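Local coordinates for chemosensory protein (Mamestra brassicae, PDB 1N8V) that binds long-chain lipid-like ligands such as bromo-dodecanol in a helical hydrophobic pocket and probably carries chemical signals in the moth, at residues A[26-34]-A[80-88]. Residues are numbered along the deposited sequence; the frame is centred on the assembly and turned at random.
Sequences YVNCVMERG and IWRELTAKY. With BDD (bromo-dodecanol), chain E; BDD (bromo-dodecanol), chain C.
Helix segments 26-30 and 80-88 run nearly side by side in the all-helical insect chemosensory (OS-D) fold, their axes 11.2 Å apart at closest approach and 24° from parallel, with Val27 level with Ile80 and Met31 with Leu84. Branched aliphatic residues suit the inner side of this seam: Val27 CG2 lies 3.8 Å from Ile80 CG2, and Val30 CG1 packs against Leu84 CD2. There the bromine end of one bromo-dodecanol touches Val30 CG2 and Leu84 CD1, making the seam part of the ligand pocket wall. Flexible Met31 is bent at chi2 and chi3, which brings its thioether round onto helix 80-88, SD 3.6 Å from Leu84 CD2 and CE against the aliphatic part of Lys87. Glu32, with positive phi, ends the helix in a Schellman motif, and the turn brings Arg33 round to face Glu83. The arginine grips the carboxylate end-on, NH1 to OE2 at 2.8 Å and NH2 to OE1 at 2.9 Å; both oxygens lie near the guanidinium plane, although the two flat groups are twisted 42° apart. Glu83 reaches it with CG between backbone N and carbonyl carbon (chi1 69°) and the chain extended beyond. With Glu83 cut back to an alanine, the Arg33 guanidinium would probably lose its charged mate and a gap open beside the Met31 thioether. Lys87 stretches across to Glu32, its NZ meeting OE2 from above the carboxylate plane. Tyr88 OH donates to Val30 O at 2.6 Å, in the carbonyl plane on a lone pair; that oxygen lies at the ring edge, and Val30 CG1 touches CE2.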
ATOM      1  N   TYR A  26       3.612  -9.289  -1.596  1.00 11.27           N
ATOM      2  CA  TYR A  26       2.464  -8.390  -1.599  1.00 10.51           C
ATOM      3  C   TYR A  26       2.506  -7.447  -2.802  1.00 10.28           C
ATOM      4  O   TYR A  26       1.495  -7.210  -3.462  1.00 10.77           O
ATOM      5  CB  TYR A  26       2.402  -7.547  -0.321  1.00 11.34           C
ATOM      6  CG  TYR A  26       2.010  -8.293   0.908  1.00 11.98           C
ATOM      7  CD1 TYR A  26       0.703  -8.724   1.081  1.00 13.92           C
ATOM      8  CD2 TYR A  26       2.920  -8.553   1.910  1.00 11.48           C
ATOM      9  CE1 TYR A  26       0.334  -9.413   2.254  1.00 15.76           C
ATOM     10  CE2 TYR A  26       2.575  -9.239   3.048  1.00 15.39           C
ATOM     11  CZ  TYR A  26       1.281  -9.656   3.223  1.00 16.08           C
ATOM     12  OH  TYR A  26       0.937 -10.349   4.383  1.00 19.98           O
ATOM     13  N   VAL A  27       3.692  -6.946  -3.135  1.00 10.99           N
ATOM     14  CA  VAL A  27       3.807  -6.061  -4.281  1.00 11.02           C
ATOM     15  C   VAL A  27       3.396  -6.750  -5.606  1.00 10.97           C
ATOM     16  O   VAL A  27       2.625  -6.196  -6.393  1.00 10.95           O
ATOM     17  CB  VAL A  27       5.233  -5.494  -4.427  1.00 11.70           C
ATOM     18  CG1 VAL A  27       5.344  -4.713  -5.706  1.00 12.85           C
ATOM     19  CG2 VAL A  27       5.563  -4.635  -3.238  1.00 12.16           C
ATOM     20  N   ASN A  28       3.891  -7.967  -5.832  1.00 10.47           N
ATOM     21  CA  ASN A  28       3.526  -8.687  -7.057  1.00 10.80           C
ATOM     22  C   ASN A  28       2.035  -8.993  -7.129  1.00 10.38           C
ATOM     23  O   ASN A  28       1.430  -8.961  -8.204  1.00 10.96           O
ATOM     24  CB  ASN A  28       4.366  -9.959  -7.204  1.00 10.90           C
ATOM     25  CG  ASN A  28       5.847  -9.680  -7.477  1.00 11.98           C
ATOM     26  OD1 ASN A  28       6.727 -10.550  -7.224  1.00 13.96           O
ATOM     27  ND2 ASN A  28       6.141  -8.510  -7.969  1.00 12.80           N
ATOM     28  N   CYS A  29       1.429  -9.260  -5.973  1.00  9.88           N
ATOM     29  CA  CYS A  29      -0.014  -9.495  -5.936  1.00 11.19           C
ATOM     30  C   CYS A  29      -0.782  -8.227  -6.357  1.00 10.25           C
ATOM     31  O   CYS A  29      -1.661  -8.250  -7.235  1.00 11.77           O
ATOM     32  CB  CYS A  29      -0.443  -9.905  -4.527  1.00 11.58           C
ATOM     33  SG  CYS A  29      -2.204  -9.688  -4.086  1.00 12.98           S
ATOM     34  N   VAL A  30      -0.467  -7.108  -5.718  1.00 11.07           N
ATOM     35  CA  VAL A  30      -1.183  -5.860  -5.990  1.00 11.57           C
ATOM     36  C   VAL A  30      -0.900  -5.351  -7.396  1.00 11.80           C
ATOM     37  O   VAL A  30      -1.750  -4.710  -8.005  1.00 11.39           O
ATOM     38  CB  VAL A  30      -0.856  -4.811  -4.891  1.00 11.87           C
ATOM     39  CG1 VAL A  30      -1.390  -3.460  -5.217  1.00 14.90           C
ATOM     40  CG2 VAL A  30      -1.405  -5.262  -3.565  1.00 12.50           C
ATOM     41  N   MET A  31       0.280  -5.666  -7.939  1.00 11.16           N
ATOM     42  CA  MET A  31       0.605  -5.282  -9.317  1.00 12.54           C
ATOM     43  C   MET A  31       0.005  -6.268 -10.347  1.00 13.95           C
ATOM     44  O   MET A  31       0.218  -6.116 -11.544  1.00 15.86           O
ATOM     45  CB  MET A  31       2.123  -5.206  -9.522  1.00 12.28           C
ATOM     46  CG  MET A  31       2.759  -4.014  -8.867  1.00 12.75           C
ATOM     47  SD  MET A  31       2.163  -2.385  -9.384  1.00 13.27           S
ATOM     48  CE  MET A  31       2.617  -2.455 -11.147  1.00 15.42           C
ATOM     49  N   GLU A  32      -0.757  -7.260  -9.881  1.00 13.99           N
ATOM     50  CA  GLU A  32      -1.435  -8.227 -10.754  1.00 15.51           C
ATOM     51  C   GLU A  32      -0.479  -9.049 -11.635  1.00 16.18           C
ATOM     52  O   GLU A  32      -0.751  -9.306 -12.820  1.00 17.67           O
ATOM     53  CB  GLU A  32      -2.537  -7.520 -11.565  1.00 16.28           C
ATOM     54  CG  GLU A  32      -3.569  -6.766 -10.701  1.00 17.53           C
ATOM     55  CD  GLU A  32      -4.824  -6.320 -11.456  1.00 19.63           C
ATOM     56  OE1 GLU A  32      -5.552  -7.214 -11.971  1.00 22.95           O
ATOM     57  OE2 GLU A  32      -5.110  -5.099 -11.518  1.00 21.23           O
ATOM     58  N   ARG A  33       0.627  -9.468 -11.030  1.00 15.59           N
ATOM     59  CA  ARG A  33       1.615 -10.310 -11.713  1.00 16.38           C
ATOM     60  C   ARG A  33       2.100 -11.489 -10.857  1.00 16.68           C
ATOM     61  O   ARG A  33       3.003 -12.217 -11.268  1.00 18.63           O
ATOM     62  CB  ARG A  33       2.802  -9.476 -12.186  1.00 16.83           C
ATOM     63  CG  ARG A  33       3.573  -8.788 -11.098  1.00 16.80           C
ATOM     64  CD  ARG A  33       4.866  -8.124 -11.599  1.00 18.81           C
ATOM     65  NE  ARG A  33       5.579  -7.433 -10.531  1.00 19.66           N
ATOM     66  CZ  ARG A  33       5.869  -6.132 -10.494  1.00 18.32           C
ATOM     67  NH1 ARG A  33       6.535  -5.658  -9.457  1.00 20.39           N
ATOM     68  NH2 ARG A  33       5.518  -5.301 -11.466  1.00 21.26           N
ATOM     69  N   GLY A  34       1.518 -11.695  -9.676  1.00 15.88           N
ATOM     70  CA  GLY A  34       1.880 -12.784  -8.788  1.00 15.59           C
ATOM     71  C   GLY A  34       0.686 -13.239  -7.964  1.00 15.14           C
ATOM     72  O   GLY A  34      -0.337 -12.533  -7.866  1.00 16.06           O
ATOM     73  N   ILE A  80       9.549   0.365  -6.768  1.00 12.63           N
ATOM     74  CA  ILE A  80       8.253  -0.208  -6.360  1.00 12.59           C
ATOM     75  C   ILE A  80       7.235   0.931  -6.164  1.00 11.91           C
ATOM     76  O   ILE A  80       6.126   0.869  -6.667  1.00 11.82           O
ATOM     77  CB  ILE A  80       8.405  -1.066  -5.100  1.00 12.32           C
ATOM     78  CG1 ILE A  80       9.191  -2.353  -5.412  1.00 14.26           C
ATOM     79  CG2 ILE A  80       7.032  -1.364  -4.496  1.00 12.60           C
ATOM     80  CD1 ILE A  80       9.499  -3.183  -4.194  1.00 14.89           C
ATOM     81  N   TRP A  81       7.628   1.978  -5.449  1.00 11.62           N
ATOM     82  CA  TRP A  81       6.746   3.141  -5.291  1.00 10.49           C
ATOM     83  C   TRP A  81       6.286   3.668  -6.643  1.00 11.67           C
ATOM     84  O   TRP A  81       5.090   3.875  -6.862  1.00 12.01           O
ATOM     85  CB  TRP A  81       7.448   4.263  -4.525  1.00 10.38           C
ATOM     86  CG  TRP A  81       6.749   5.603  -4.570  1.00 11.53           C
ATOM     87  CD1 TRP A  81       7.242   6.738  -5.123  1.00 10.46           C
ATOM     88  CD2 TRP A  81       5.428   5.947  -4.088  1.00 10.70           C
ATOM     89  NE1 TRP A  81       6.348   7.776  -4.984  1.00 10.94           N
ATOM     90  CE2 TRP A  81       5.226   7.319  -4.347  1.00 10.12           C
ATOM     91  CE3 TRP A  81       4.419   5.257  -3.411  1.00 11.67           C
ATOM     92  CZ2 TRP A  81       4.055   7.984  -3.980  1.00 11.03           C
ATOM     93  CZ3 TRP A  81       3.264   5.919  -3.088  1.00 10.51           C
ATOM     94  CH2 TRP A  81       3.090   7.258  -3.353  1.00 11.89           C
ATOM     95  N   ARG A  82       7.223   3.845  -7.560  1.00 11.63           N
ATOM     96  CA  ARG A  82       6.842   4.402  -8.847  1.00 12.83           C
ATOM     97  C   ARG A  82       5.850   3.546  -9.643  1.00 12.68           C
ATOM     98  O   ARG A  82       4.929   4.092 -10.282  1.00 12.23           O
ATOM     99  CB  ARG A  82       8.068   4.773  -9.644  1.00 14.42           C
ATOM    100  CG  ARG A  82       8.665   5.993  -9.011  1.00 16.34           C
ATOM    101  CD  ARG A  82       9.830   6.482  -9.733  1.00 17.76           C
ATOM    102  NE  ARG A  82      10.325   7.715  -9.156  1.00 19.47           N
ATOM    103  CZ  ARG A  82      11.196   8.501  -9.750  1.00 23.15           C
ATOM    104  NH1 ARG A  82      11.602   9.603  -9.146  1.00 24.52           N
ATOM    105  NH2 ARG A  82      11.636   8.196 -10.956  1.00 25.10           N
ATOM    106  N   GLU A  83       6.033   2.235  -9.625  1.00 12.47           N
ATOM    107  CA  GLU A  83       5.126   1.399 -10.385  1.00 12.37           C
ATOM    108  C   GLU A  83       3.765   1.356  -9.736  1.00 11.98           C
ATOM    109  O   GLU A  83       2.737   1.320 -10.437  1.00 12.28           O
ATOM    110  CB  GLU A  83       5.676  -0.020 -10.623  1.00 13.18           C
ATOM    111  CG  GLU A  83       5.783  -0.906  -9.409  1.00 16.71           C
ATOM    112  CD  GLU A  83       6.396  -2.245  -9.747  1.00 19.18           C
ATOM    113  OE1 GLU A  83       6.394  -2.586 -10.954  1.00 24.69           O
ATOM    114  OE2 GLU A  83       6.866  -2.943  -8.841  1.00 21.66           O
ATOM    115  N   LEU A  84       3.709   1.399  -8.400  1.00 11.48           N
ATOM    116  CA  LEU A  84       2.423   1.363  -7.709  1.00 11.88           C
ATOM    117  C   LEU A  84       1.628   2.649  -7.904  1.00 11.58           C
ATOM    118  O   LEU A  84       0.444   2.626  -8.192  1.00 11.49           O
ATOM    119  CB  LEU A  84       2.631   1.096  -6.213  1.00 11.71           C
ATOM    120  CG  LEU A  84       2.969  -0.334  -5.830  1.00 12.38           C
ATOM    121  CD1 LEU A  84       3.449  -0.387  -4.394  1.00 13.43           C
ATOM    122  CD2 LEU A  84       1.767  -1.216  -5.983  1.00 13.14           C
ATOM    123  N   THR A  85       2.278   3.790  -7.705  1.00 11.29           N
ATOM    124  CA  THR A  85       1.557   5.062  -7.881  1.00 11.68           C
ATOM    125  C   THR A  85       1.138   5.251  -9.359  1.00 11.64           C
ATOM    126  O   THR A  85       0.054   5.748  -9.639  1.00 11.87           O
ATOM    127  CB  THR A  85       2.336   6.239  -7.279  1.00 11.53           C
ATOM    128  OG1 THR A  85       1.494   7.413  -7.218  1.00 12.57           O
ATOM    129  CG2 THR A  85       3.568   6.595  -8.106  1.00 11.92           C
ATOM    130  N   ALA A  86       1.965   4.813 -10.299  1.00 11.59           N
ATOM    131  CA  ALA A  86       1.594   4.907 -11.705  1.00 11.59           C
ATOM    132  C   ALA A  86       0.380   4.043 -12.058  1.00 12.14           C
ATOM    133  O   ALA A  86      -0.461   4.459 -12.863  1.00 12.40           O
ATOM    134  CB  ALA A  86       2.772   4.575 -12.630  1.00 12.25           C
ATOM    135  N   LYS A  87       0.294   2.843 -11.489  1.00 11.58           N
ATOM    136  CA  LYS A  87      -0.812   1.955 -11.802  1.00 12.11           C
ATOM    137  C   LYS A  87      -2.111   2.387 -11.124  1.00 11.82           C
ATOM    138  O   LYS A  87      -3.174   2.452 -11.755  1.00 12.37           O
ATOM    139  CB  LYS A  87      -0.468   0.505 -11.407  1.00 11.82           C
ATOM    140  CG  LYS A  87      -1.650  -0.474 -11.569  1.00 12.38           C
ATOM    141  CD  LYS A  87      -1.215  -1.913 -11.345  1.00 13.67           C
ATOM    142  CE  LYS A  87      -2.410  -2.855 -11.231  1.00 16.28           C
ATOM    143  NZ  LYS A  87      -3.108  -3.034 -12.527  1.00 19.01           N
ATOM    144  N   TYR A  88      -2.040   2.638  -9.818  1.00 11.71           N
ATOM    145  CA  TYR A  88      -3.247   2.936  -9.030  1.00 11.88           C
ATOM    146  C   TYR A  88      -3.628   4.419  -8.940  1.00 12.77           C
ATOM    147  O   TYR A  88      -4.763   4.741  -8.615  1.00 12.95           O
ATOM    148  CB  TYR A  88      -3.091   2.338  -7.620  1.00 12.16           C
ATOM    149  CG  TYR A  88      -3.303   0.829  -7.617  1.00 11.96           C
ATOM    150  CD1 TYR A  88      -4.571   0.298  -7.507  1.00 11.51           C
ATOM    151  CD2 TYR A  88      -2.238  -0.051  -7.734  1.00 11.37           C
ATOM    152  CE1 TYR A  88      -4.780  -1.068  -7.520  1.00 11.15           C
ATOM    153  CE2 TYR A  88      -2.427  -1.409  -7.755  1.00 10.96           C
ATOM    154  CZ  TYR A  88      -3.706  -1.919  -7.633  1.00 10.51           C
ATOM    155  OH  TYR A  88      -3.939  -3.291  -7.634  1.00 12.06           O
TER
HETATM  156  O1  BDD E 503      -0.206   7.940  -5.215  1.00 14.89           O
HETATM  157  C1  BDD E 503      -0.723   7.074  -4.204  1.00 15.98           C
HETATM  158  C2  BDD E 503      -0.269   5.629  -4.446  1.00 15.65           C
HETATM  159  C3  BDD E 503      -0.615   4.765  -3.236  1.00 18.22           C
HETATM  160  C4  BDD E 503      -0.102   3.326  -3.343  1.00 23.01           C
HETATM  161  C5  BDD E 503       0.339   2.812  -1.967  1.00 26.39           C
HETATM  162  C6  BDD E 503      -0.294   1.486  -1.582  1.00 28.40           C
HETATM  163  C7  BDD E 503       0.170   1.003  -0.204  1.00 27.84           C
HETATM  164  C8  BDD E 503      -0.991   0.639   0.694  1.00 27.29           C
HETATM  165  C9  BDD E 503      -0.547  -0.142   1.922  1.00 24.76           C
HETATM  166  C10 BDD E 503      -1.731  -0.498   2.824  1.00 23.08           C
HETATM  167  C11 BDD E 503      -1.394  -0.676   4.308  1.00 21.05           C
HETATM  168  C12 BDD E 503      -2.594  -0.450   5.283  1.00 14.41           C
HETATM  169 BR   BDD E 503      -2.415  -1.500   6.497  1.00  9.04          BR
HETATM  170  O1  BDD C 501      -3.738  -2.961   8.211  1.00 35.99           O
HETATM  171  C1  BDD C 501      -3.115  -4.056   7.558  1.00 34.90           C
HETATM  172  C2  BDD C 501      -4.080  -4.673   6.550  1.00 33.87           C
HETATM  173  C3  BDD C 501      -3.384  -4.939   5.222  1.00 32.81           C
HETATM  174  C4  BDD C 501      -2.649  -6.272   5.219  1.00 31.84           C
HETATM  175  C5  BDD C 501      -1.683  -6.344   4.041  1.00 29.36           C
HETATM  176  C6  BDD C 501      -0.326  -5.716   4.371  1.00 26.44           C
HETATM  177  C7  BDD C 501       0.536  -5.489   3.130  1.00 22.70           C
HETATM  178  C8  BDD C 501       1.608  -4.423   3.361  1.00 20.88           C
HETATM  179  C9  BDD C 501       2.606  -4.391   2.208  1.00 20.29           C
HETATM  180  C10 BDD C 501       2.089  -3.583   1.025  1.00 18.97           C
HETATM  181  C11 BDD C 501       3.120  -3.450  -0.082  1.00 18.20           C
HETATM  182  C12 BDD C 501       2.626  -2.566  -1.225  1.00 18.80           C
HETATM  183 BR   BDD C 501       1.626  -3.383  -2.212  1.00  2.02          BR
HETATM  184  O   HOH W   1      -0.884  -4.574 -13.771  1.00 36.59           O
HETATM  185  O   HOH W   2      -6.062  -3.649  -9.396  1.00 20.11           O